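Calmodulin-binding transcription activator 1 (Homo sapiens, PDB 2CXK) activates transcription in the nucleus and may interact with calmodulin, the chain here being its TIG (IPT) domain, an immunoglobulin-like beta fold. Local coordinates at residues L26-W31 with P54-C59; N37-F42 with Q72-N77; L68-V73 with S81-F86. All blocks are in the same frame, centred on the assembly; numbering follows the deposited sequence.

Contact 1 (L26-W31 with P54-C59)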
loop_
_atom_site.group_PDB
_atom_site.type_symbol
_atom_site.label_atom_id
_atom_site.label_comp_id
_atom_site.label_asym_id
_atom_site.label_seq_id
_atom_site.Cartn_x
_atom_site.Cartn_y
_atom_site.Cartn_z
ATOM N N LEU A 26 -3.269 -2.286 -0.307
ATOM C CA LEU A 26 -3.073 -2.056 1.120
ATOM C C LEU A 26 -3.916 -0.830 1.431
ATOM O O LEU A 26 -3.939 0.119 0.651
ATOM C CB LEU A 26 -1.597 -1.780 1.441
ATOM C CG LEU A 26 -0.658 -2.971 1.252
ATOM C CD1 LEU A 26 0.744 -2.609 1.716
ATOM C CD2 LEU A 26 -1.183 -4.167 2.056
ATOM N N ILE A 27 -4.639 -0.867 2.548
ATOM C CA ILE A 27 -5.483 0.253 2.955
ATOM C C ILE A 27 -5.187 0.544 4.417
ATOM O O ILE A 27 -5.298 -0.333 5.270
ATOM C CB ILE A 27 -6.979 -0.085 2.801
ATOM C CG1 ILE A 27 -7.261 -0.452 1.345
ATOM C CG2 ILE A 27 -7.832 1.097 3.256
ATOM C CD1 ILE A 27 -8.700 -0.837 1.062
ATOM N N THR A 28 -4.807 1.781 4.698
ATOM C CA THR A 28 -4.458 2.152 6.049
ATOM C C THR A 28 -5.513 3.031 6.695
ATOM O O THR A 28 -6.256 3.751 6.024
ATOM C CB THR A 28 -3.083 2.853 6.081
ATOM O OG1 THR A 28 -3.148 4.077 5.344
ATOM C CG2 THR A 28 -2.028 1.950 5.470
ATOM N N GLY A 29 -5.576 2.947 8.014
ATOM C CA GLY A 29 -6.545 3.709 8.762
ATOM C C GLY A 29 -6.492 3.294 10.212
ATOM O O GLY A 29 -5.507 2.703 10.650
ATOM N N PRO A 30 -7.553 3.558 10.984
ATOM C CA PRO A 30 -7.586 3.204 12.406
ATOM C C PRO A 30 -8.028 1.781 12.747
ATOM O O PRO A 30 -8.535 1.545 13.841
ATOM C CB PRO A 30 -8.541 4.240 12.972
ATOM C CG PRO A 30 -9.585 4.300 11.890
ATOM C CD PRO A 30 -8.775 4.286 10.594
ATOM N N TRP A 31 -7.838 0.830 11.836
ATOM C CA TRP A 31 -8.260 -0.545 12.110
ATOM C C TRP A 31 -7.403 -1.171 13.206
ATOM O O TRP A 31 -6.182 -1.207 13.098
ATOM C CB TRP A 31 -8.175 -1.413 10.846
ATOM C CG TRP A 31 -8.037 -0.644 9.558
ATOM C CD1 TRP A 31 -6.984 -0.704 8.685
ATOM C CD2 TRP A 31 -8.971 0.286 8.995
ATOM N NE1 TRP A 31 -7.205 0.129 7.619
ATOM C CE2 TRP A 31 -8.414 0.750 7.779
ATOM C CE3 TRP A 31 -10.222 0.776 9.396
ATOM C CZ2 TRP A 31 -9.065 1.678 6.963
ATOM C CZ3 TRP A 31 -10.870 1.704 8.580
ATOM C CH2 TRP A 31 -10.288 2.143 7.378
ATOM N N PRO A 54 -1.595 -3.569 13.157
ATOM C CA PRO A 54 -2.514 -2.484 13.493
ATOM C C PRO A 54 -2.518 -1.355 12.471
ATOM O O PRO A 54 -1.467 -0.824 12.114
ATOM C CB PRO A 54 -2.016 -2.026 14.861
ATOM C CG PRO A 54 -1.498 -3.292 15.462
ATOM C CD PRO A 54 -0.748 -3.921 14.310
ATOM N N GLY A 55 -3.707 -1.013 11.987
ATOM C CA GLY A 55 -3.852 0.074 11.041
ATOM C C GLY A 55 -3.618 -0.257 9.582
ATOM O O GLY A 55 -3.748 0.622 8.730
ATOM N N VAL A 56 -3.297 -1.513 9.285
ATOM C CA VAL A 56 -3.023 -1.908 7.906
ATOM C C VAL A 56 -3.805 -3.124 7.443
ATOM O O VAL A 56 -3.621 -4.220 7.963
ATOM C CB VAL A 56 -1.530 -2.213 7.718
ATOM C CG1 VAL A 56 -1.255 -2.649 6.278
ATOM C CG2 VAL A 56 -0.712 -0.981 8.090
ATOM N N LEU A 57 -4.676 -2.923 6.460
ATOM C CA LEU A 57 -5.461 -4.018 5.901
ATOM C C LEU A 57 -4.966 -4.361 4.499
ATOM O O LEU A 57 -4.586 -3.472 3.734
ATOM C CB LEU A 57 -6.938 -3.629 5.810
ATOM C CG LEU A 57 -7.675 -3.661 7.142
ATOM C CD1 LEU A 57 -9.068 -3.048 7.003
ATOM C CD2 LEU A 57 -7.746 -5.100 7.594
ATOM N N ARG A 58 -4.982 -5.649 4.174
ATOM C CA ARG A 58 -4.575 -6.123 2.854
ATOM C C ARG A 58 -5.704 -6.931 2.230
ATOM O O ARG A 58 -6.323 -7.760 2.886
ATOM C CB ARG A 58 -3.344 -7.027 2.942
ATOM C CG ARG A 58 -2.948 -7.662 1.590
ATOM C CD ARG A 58 -2.050 -8.891 1.761
ATOM N NE ARG A 58 -2.737 -9.989 2.440
ATOM C CZ ARG A 58 -2.128 -11.029 3.005
ATOM N NH1 ARG A 58 -0.804 -11.128 2.985
ATOM N NH2 ARG A 58 -2.847 -11.976 3.596
ATOM N N CYS A 59 -5.961 -6.697 0.953
ATOM C CA CYS A 59 -6.981 -7.463 0.249
ATOM C C CYS A 59 -6.531 -7.555 -1.200
ATOM O O CYS A 59 -5.594 -6.874 -1.600
ATOM C CB CYS A 59 -8.350 -6.774 0.338
ATOM S SG CYS A 59 -8.528 -5.238 -0.622
#
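Gly55 and Trp31 meet in the loops just beyond the end of an antiparallel strand pair of the immunoglobulin-like TIG domain, with Gly55 N bonded to Trp31 O at 2.7 Å. The carbonyl of Gly55 then accepts Gly29 N at 3.0 Å. Glycine suits the place: at a phi of 84° a CB would press on both Gly29 O and the carbonyl of Pro54. Val56 follows, its CG2 lying alongside Thr28 CG2 on the face where Thr28 also packs against Val56 of the second subunit. Leu57 and Ile27 form a hydrogen-bonded pair, Ile27 N reaching Leu57 O and Leu57 N reaching Ile27 O, each at 2.9 Å. Ile27 O has a second donor, Trp31 NE1 at 3.1 Å, from the opposite face of its carbonyl plane, which is likely to limit the turning of the indole. Leu57 CD1 sits over the five-membered ring of Trp31, a CH-pi contact 3.6 Å from the centroid, while Gly29 CA lies against the opposite face, toward the rim. These contacts accompany a nearly eclipsed Trp31 chi1 of -15°. At Arg58 the end of the side chain leads away; the Leu26 side chain crosses its aliphatic root at a slant, CD2 touching Arg58 CB at 3.7 Å.

Contact 2 (N37-F42 with Q72-N77)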
loop_
_atom_site.group_PDB
_atom_site.type_symbol
_atom_site.label_atom_id
_atom_site.label_comp_id
_atom_site.label_asym_id
_atom_site.label_seq_id
_atom_site.Cartn_x
_atom_site.Cartn_y
_atom_site.Cartn_z
ATOM N N ASN A 37 -12.584 -10.526 10.773
ATOM C CA ASN A 37 -13.838 -10.283 10.063
ATOM C C ASN A 37 -13.858 -9.006 9.237
ATOM O O ASN A 37 -14.922 -8.438 8.982
ATOM C CB ASN A 37 -15.006 -10.270 11.049
ATOM C CG ASN A 37 -15.194 -11.604 11.731
ATOM O OD1 ASN A 37 -15.168 -11.692 12.957
ATOM N ND2 ASN A 37 -15.384 -12.655 10.938
ATOM N N TYR A 38 -12.676 -8.556 8.830
ATOM C CA TYR A 38 -12.561 -7.361 8.005
ATOM C C TYR A 38 -12.785 -7.734 6.547
ATOM O O TYR A 38 -12.499 -8.851 6.134
ATOM C CB TYR A 38 -11.166 -6.763 8.124
ATOM C CG TYR A 38 -10.919 -5.985 9.387
ATOM C CD1 TYR A 38 -11.450 -4.707 9.550
ATOM C CD2 TYR A 38 -10.124 -6.511 10.407
ATOM C CE1 TYR A 38 -11.196 -3.966 10.692
ATOM C CE2 TYR A 38 -9.864 -5.776 11.558
ATOM C CZ TYR A 38 -10.403 -4.506 11.689
ATOM O OH TYR A 38 -10.135 -3.765 12.812
ATOM N N SER A 39 -13.299 -6.791 5.774
ATOM C CA SER A 39 -13.513 -7.008 4.351
ATOM C C SER A 39 -13.425 -5.654 3.673
ATOM O O SER A 39 -13.477 -4.611 4.334
ATOM C CB SER A 39 -14.885 -7.647 4.077
ATOM O OG SER A 39 -15.950 -6.787 4.443
ATOM N N CYS A 40 -13.263 -5.670 2.356
ATOM C CA CYS A 40 -13.202 -4.438 1.588
ATOM C C CYS A 40 -14.239 -4.561 0.495
ATOM O O CYS A 40 -14.387 -5.617 -0.119
ATOM C CB CYS A 40 -11.812 -4.230 0.976
ATOM S SG CYS A 40 -10.538 -3.877 2.212
ATOM N N LEU A 41 -14.964 -3.481 0.262
ATOM C CA LEU A 41 -16.000 -3.490 -0.757
ATOM C C LEU A 41 -15.625 -2.554 -1.888
ATOM O O LEU A 41 -15.396 -1.364 -1.665
ATOM C CB LEU A 41 -17.337 -3.042 -0.160
ATOM C CG LEU A 41 -17.772 -3.665 1.173
ATOM C CD1 LEU A 41 -19.168 -3.174 1.525
ATOM C CD2 LEU A 41 -17.763 -5.171 1.076
ATOM N N PHE A 42 -15.540 -3.106 -3.095
ATOM C CA PHE A 42 -15.234 -2.335 -4.296
ATOM C C PHE A 42 -16.555 -2.293 -5.060
ATOM O O PHE A 42 -17.016 -3.324 -5.546
ATOM C CB PHE A 42 -14.175 -3.041 -5.146
ATOM C CG PHE A 42 -12.818 -3.122 -4.496
ATOM C CD1 PHE A 42 -12.576 -4.017 -3.465
ATOM C CD2 PHE A 42 -11.776 -2.303 -4.935
ATOM C CE1 PHE A 42 -11.308 -4.103 -2.873
ATOM C CE2 PHE A 42 -10.507 -2.380 -4.350
ATOM C CZ PHE A 42 -10.279 -3.287 -3.316
ATOM N N GLN A 72 -14.528 0.750 0.195
ATOM C CA GLN A 72 -14.862 0.930 1.609
ATOM C C GLN A 72 -14.350 -0.234 2.451
ATOM O O GLN A 72 -14.183 -1.345 1.948
ATOM C CB GLN A 72 -16.382 1.009 1.780
ATOM C CG GLN A 72 -17.079 2.065 0.937
ATOM C CD GLN A 72 -18.586 1.886 0.947
ATOM O OE1 GLN A 72 -19.300 2.519 1.730
ATOM N NE2 GLN A 72 -19.077 1.006 0.086
ATOM N N VAL A 73 -14.100 0.029 3.730
ATOM C CA VAL A 73 -13.652 -1.008 4.657
ATOM C C VAL A 73 -14.843 -1.372 5.551
ATOM O O VAL A 73 -15.562 -0.490 6.018
ATOM C CB VAL A 73 -12.502 -0.512 5.556
ATOM C CG1 VAL A 73 -12.147 -1.570 6.581
ATOM C CG2 VAL A 73 -11.293 -0.182 4.709
ATOM N N ALA A 74 -15.054 -2.666 5.769
ATOM C CA ALA A 74 -16.153 -3.136 6.608
ATOM C C ALA A 74 -15.648 -4.147 7.633
ATOM O O ALA A 74 -14.605 -4.773 7.442
ATOM C CB ALA A 74 -17.225 -3.780 5.744
ATOM N N PHE A 75 -16.396 -4.294 8.722
ATOM C CA PHE A 75 -16.074 -5.254 9.777
ATOM C C PHE A 75 -17.408 -5.943 10.040
ATOM O O PHE A 75 -18.398 -5.272 10.338
ATOM C CB PHE A 75 -15.595 -4.555 11.048
ATOM C CG PHE A 75 -15.077 -5.502 12.094
ATOM C CD1 PHE A 75 -13.831 -6.106 11.947
ATOM C CD2 PHE A 75 -15.850 -5.821 13.209
ATOM C CE1 PHE A 75 -13.359 -7.016 12.895
ATOM C CE2 PHE A 75 -15.388 -6.732 14.163
ATOM C CZ PHE A 75 -14.144 -7.330 14.008
ATOM N N ASN A 76 -17.430 -7.268 9.921
ATOM C CA ASN A 76 -18.665 -8.040 10.089
ATOM C C ASN A 76 -19.697 -7.512 9.091
ATOM O O ASN A 76 -20.891 -7.444 9.372
ATOM C CB ASN A 76 -19.187 -7.928 11.523
ATOM C CG ASN A 76 -18.430 -8.821 12.487
ATOM O OD1 ASN A 76 -18.304 -8.508 13.671
ATOM N ND2 ASN A 76 -17.934 -9.946 11.991
ATOM N N ASN A 77 -19.193 -7.159 7.908
ATOM C CA ASN A 77 -19.963 -6.625 6.779
ATOM C C ASN A 77 -20.596 -5.271 7.039
ATOM O O ASN A 77 -21.426 -4.811 6.257
ATOM C CB ASN A 77 -21.053 -7.597 6.300
ATOM C CG ASN A 77 -21.587 -7.236 4.909
ATOM O OD1 ASN A 77 -22.801 -7.201 4.676
ATOM N ND2 ASN A 77 -20.676 -6.969 3.981
HETATM O O HOH W 1 -16.572 -7.607 6.972
HETATM O O HOH W 2 -18.177 -7.934 3.408
HETATM O O HOH W 3 -17.761 -0.029 -2.208
#
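Tyr38 and Phe75 are paired across two antiparallel strands in the TIG domain's beta-sandwich, and their torsions make the contact an edge-to-face stack. Phe75 has CG anti to its own backbone N (chi1 -172°), while Tyr38 turns its CG beside the N (chi1 -77°); Phe75 CD1 thereby comes to lie over the middle of the tyrosine ring. The planes stand at 65°, with centroids 4.8 Å apart. Asn37 CB lies over one face of the Phe75 ring, toward its rim, and the Asn37 carboxamide oxygen bonds to Ser35. On the other face of the sheet the Ser39-Ala74 pair is small: Ser39 OG lies 3.5 Å from Ala74 CB, its rotation aiming it at two waters. One of these also binds Asn37 O and Asn77 N, the other Asn77 ND2, so that the turn at Asn76-Asn77, whose backbone angles are consistent with type I', is tied back to the strand through Ser39. Five backbone hydrogen bonds hold the segments together, among them Asn76 N to Asn37 O at 2.9 Å. On the same face as Ser39, Gln72 keeps its chain extended beyond CG, and a third water links NE2 to the opposite strand, donating to Leu41 O at 2.8 Å.

Contact 3 (L68-V73 with S81-F86)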
loop_
_atom_site.group_PDB
_atom_site.type_symbol
_atom_site.label_atom_id
_atom_site.label_comp_id
_atom_site.label_asym_id
_atom_site.label_seq_id
_atom_site.Cartn_x
_atom_site.Cartn_y
_atom_site.Cartn_z
ATOM N N LEU A 68 -14.586 4.299 -12.407
ATOM C CA LEU A 68 -14.284 4.631 -11.025
ATOM C C LEU A 68 -15.300 3.951 -10.123
ATOM O O LEU A 68 -16.481 3.864 -10.462
ATOM C CB LEU A 68 -14.341 6.146 -10.824
ATOM C CG LEU A 68 -13.467 6.964 -11.780
ATOM C CD1 LEU A 68 -13.716 8.439 -11.562
ATOM C CD2 LEU A 68 -12.005 6.630 -11.556
ATOM N N VAL A 69 -14.843 3.458 -8.977
ATOM C CA VAL A 69 -15.743 2.796 -8.044
ATOM C C VAL A 69 -15.423 3.202 -6.620
ATOM O O VAL A 69 -14.372 3.773 -6.347
ATOM C CB VAL A 69 -15.634 1.253 -8.138
ATOM C CG1 VAL A 69 -15.952 0.791 -9.547
ATOM C CG2 VAL A 69 -14.232 0.801 -7.736
ATOM N N THR A 70 -16.340 2.902 -5.712
ATOM C CA THR A 70 -16.148 3.199 -4.301
ATOM C C THR A 70 -15.347 2.067 -3.671
ATOM O O THR A 70 -15.501 0.906 -4.055
ATOM C CB THR A 70 -17.489 3.260 -3.560
ATOM O OG1 THR A 70 -18.238 2.078 -3.870
ATOM C CG2 THR A 70 -18.282 4.487 -3.964
ATOM N N LEU A 71 -14.482 2.413 -2.720
ATOM C CA LEU A 71 -13.697 1.428 -1.987
ATOM C C LEU A 71 -13.986 1.732 -0.522
ATOM O O LEU A 71 -13.747 2.847 -0.055
ATOM C CB LEU A 71 -12.195 1.577 -2.283
ATOM C CG LEU A 71 -11.259 0.725 -1.411
ATOM C CD1 LEU A 71 -11.704 -0.743 -1.426
ATOM C CD2 LEU A 71 -9.824 0.859 -1.927
ATOM N N GLN A 72 -14.528 0.750 0.195
ATOM C CA GLN A 72 -14.862 0.930 1.609
ATOM C C GLN A 72 -14.350 -0.234 2.451
ATOM O O GLN A 72 -14.183 -1.345 1.948
ATOM C CB GLN A 72 -16.382 1.009 1.780
ATOM C CG GLN A 72 -17.079 2.065 0.937
ATOM C CD GLN A 72 -18.586 1.886 0.947
ATOM O OE1 GLN A 72 -19.300 2.519 1.730
ATOM N NE2 GLN A 72 -19.077 1.006 0.086
ATOM N N VAL A 73 -14.100 0.029 3.730
ATOM C CA VAL A 73 -13.652 -1.008 4.657
ATOM C C VAL A 73 -14.843 -1.372 5.551
ATOM O O VAL A 73 -15.562 -0.490 6.018
ATOM C CB VAL A 73 -12.502 -0.512 5.556
ATOM C CG1 VAL A 73 -12.147 -1.570 6.581
ATOM C CG2 VAL A 73 -11.293 -0.182 4.709
ATOM N N SER A 81 -15.793 2.795 7.377
ATOM C CA SER A 81 -14.901 3.836 6.878
ATOM C C SER A 81 -15.614 4.693 5.852
ATOM O O SER A 81 -16.748 4.415 5.483
ATOM C CB SER A 81 -13.668 3.211 6.215
ATOM O OG SER A 81 -13.993 2.715 4.923
ATOM N N ASN A 82 -14.941 5.750 5.404
ATOM C CA ASN A 82 -15.476 6.618 4.369
ATOM C C ASN A 82 -15.220 5.857 3.062
ATOM O O ASN A 82 -14.585 4.802 3.078
ATOM C CB ASN A 82 -14.706 7.946 4.352
ATOM C CG ASN A 82 -13.200 7.746 4.159
ATOM O OD1 ASN A 82 -12.568 6.983 4.885
ATOM N ND2 ASN A 82 -12.627 8.443 3.187
ATOM N N SER A 83 -15.719 6.376 1.945
ATOM C CA SER A 83 -15.492 5.739 0.645
ATOM C C SER A 83 -14.387 6.527 -0.049
ATOM O O SER A 83 -14.367 7.753 0.035
ATOM C CB SER A 83 -16.741 5.810 -0.236
ATOM O OG SER A 83 -17.842 5.146 0.357
ATOM N N VAL A 84 -13.464 5.831 -0.707
ATOM C CA VAL A 84 -12.403 6.502 -1.455
ATOM C C VAL A 84 -12.475 5.973 -2.874
ATOM O O VAL A 84 -12.955 4.866 -3.112
ATOM C CB VAL A 84 -10.987 6.233 -0.872
ATOM C CG1 VAL A 84 -10.882 6.836 0.522
ATOM C CG2 VAL A 84 -10.696 4.736 -0.833
ATOM N N VAL A 85 -12.003 6.761 -3.826
ATOM C CA VAL A 85 -12.050 6.341 -5.214
ATOM C C VAL A 85 -11.023 5.268 -5.576
ATOM O O VAL A 85 -9.864 5.331 -5.160
ATOM C CB VAL A 85 -11.846 7.554 -6.146
ATOM C CG1 VAL A 85 -10.456 8.133 -5.931
ATOM C CG2 VAL A 85 -12.040 7.148 -7.596
ATOM N N PHE A 86 -11.460 4.268 -6.336
ATOM C CA PHE A 86 -10.557 3.221 -6.809
ATOM C C PHE A 86 -10.867 3.123 -8.289
ATOM O O PHE A 86 -12.032 3.096 -8.683
ATOM C CB PHE A 86 -10.815 1.882 -6.118
ATOM C CG PHE A 86 -9.778 0.827 -6.428
ATOM C CD1 PHE A 86 -10.030 -0.162 -7.378
ATOM C CD2 PHE A 86 -8.540 0.841 -5.790
ATOM C CE1 PHE A 86 -9.060 -1.127 -7.687
ATOM C CE2 PHE A 86 -7.561 -0.116 -6.089
ATOM C CZ PHE A 86 -7.826 -1.102 -7.040
#
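Two antiparallel segments of the TIG domain's immunoglobulin-like fold meet here, joined by backbone pairs at Val69-Phe86 and Leu71-Val84 and, at Val73, by a serine hydroxyl. Val69 and Phe86 form a hydrogen-bonded pair, with Val69 N to Phe86 O at 2.8 Å, and Leu71 and Val84 form the next, with Leu71 N to Val84 O at 2.9 Å. The inward face is apolar. The side chains of Leu71 and Val84 lie side by side, Leu71 CB 3.8 Å from Val84 CG2. Leu71 has its CG anti to the backbone N (chi1 171°), and from there CD2 reaches Phe86 CD2 obliquely at 4.1 Å. Val69 CG2 comes up at the edge of the Phe86 ring, near its plane, while the Val69 side chain as a whole runs alongside that of Phe86. On the outer side Leu68 CD2 meets Val85 CG2 at 4.0 Å. At Val73 the hydroxyl takes over: Ser81 OG accepts Val73 N at 2.9 Å and donates to Asn82 O at 2.8 Å, so one oxygen both takes the N-H of Val73 and braces the following residue. Replacing this serine by an alanine would probably leave Val73 N and Asn82 O without their shared partner and the Ser81-Asn82 backbone less firmly set. Beyond the pair, the strand 84-88 lies between 67-75 and the parallel strand 11-17, whose Tyr12 packs on Val84 and bonds through its hydroxyl to Val85 O. The Phe86 ring stacks edge-to-face with both Phe42 and Tyr88, and the Phe86 side chain also touches Val25 of strand 24-28, while Leu71 packs on Ile27 of that same strand.

How the contacts relate
Strand 67-75 is common to contacts 2 and 3, which share Gln72 and Val73 and use its opposite edges; their centres lie about 11 Å apart. Contact 1 belongs to the layer packed against them, its centre about 11 Å from that of contact 2 and about 13 Å from that of contact 3, so the three together show how strand pairs close on one another in a small beta-sandwich. The layers interlock through Leu57 CD1 on Val73 CG1 (3.4 Å), Trp31 CZ2 on Val73 CG2 (3.7 Å) and Cys59 SG packed on Cys40 SG (3.7 Å). Phe42 CZ on Leu71 CD1 (3.5 Å) ties contact 2 to contact 3.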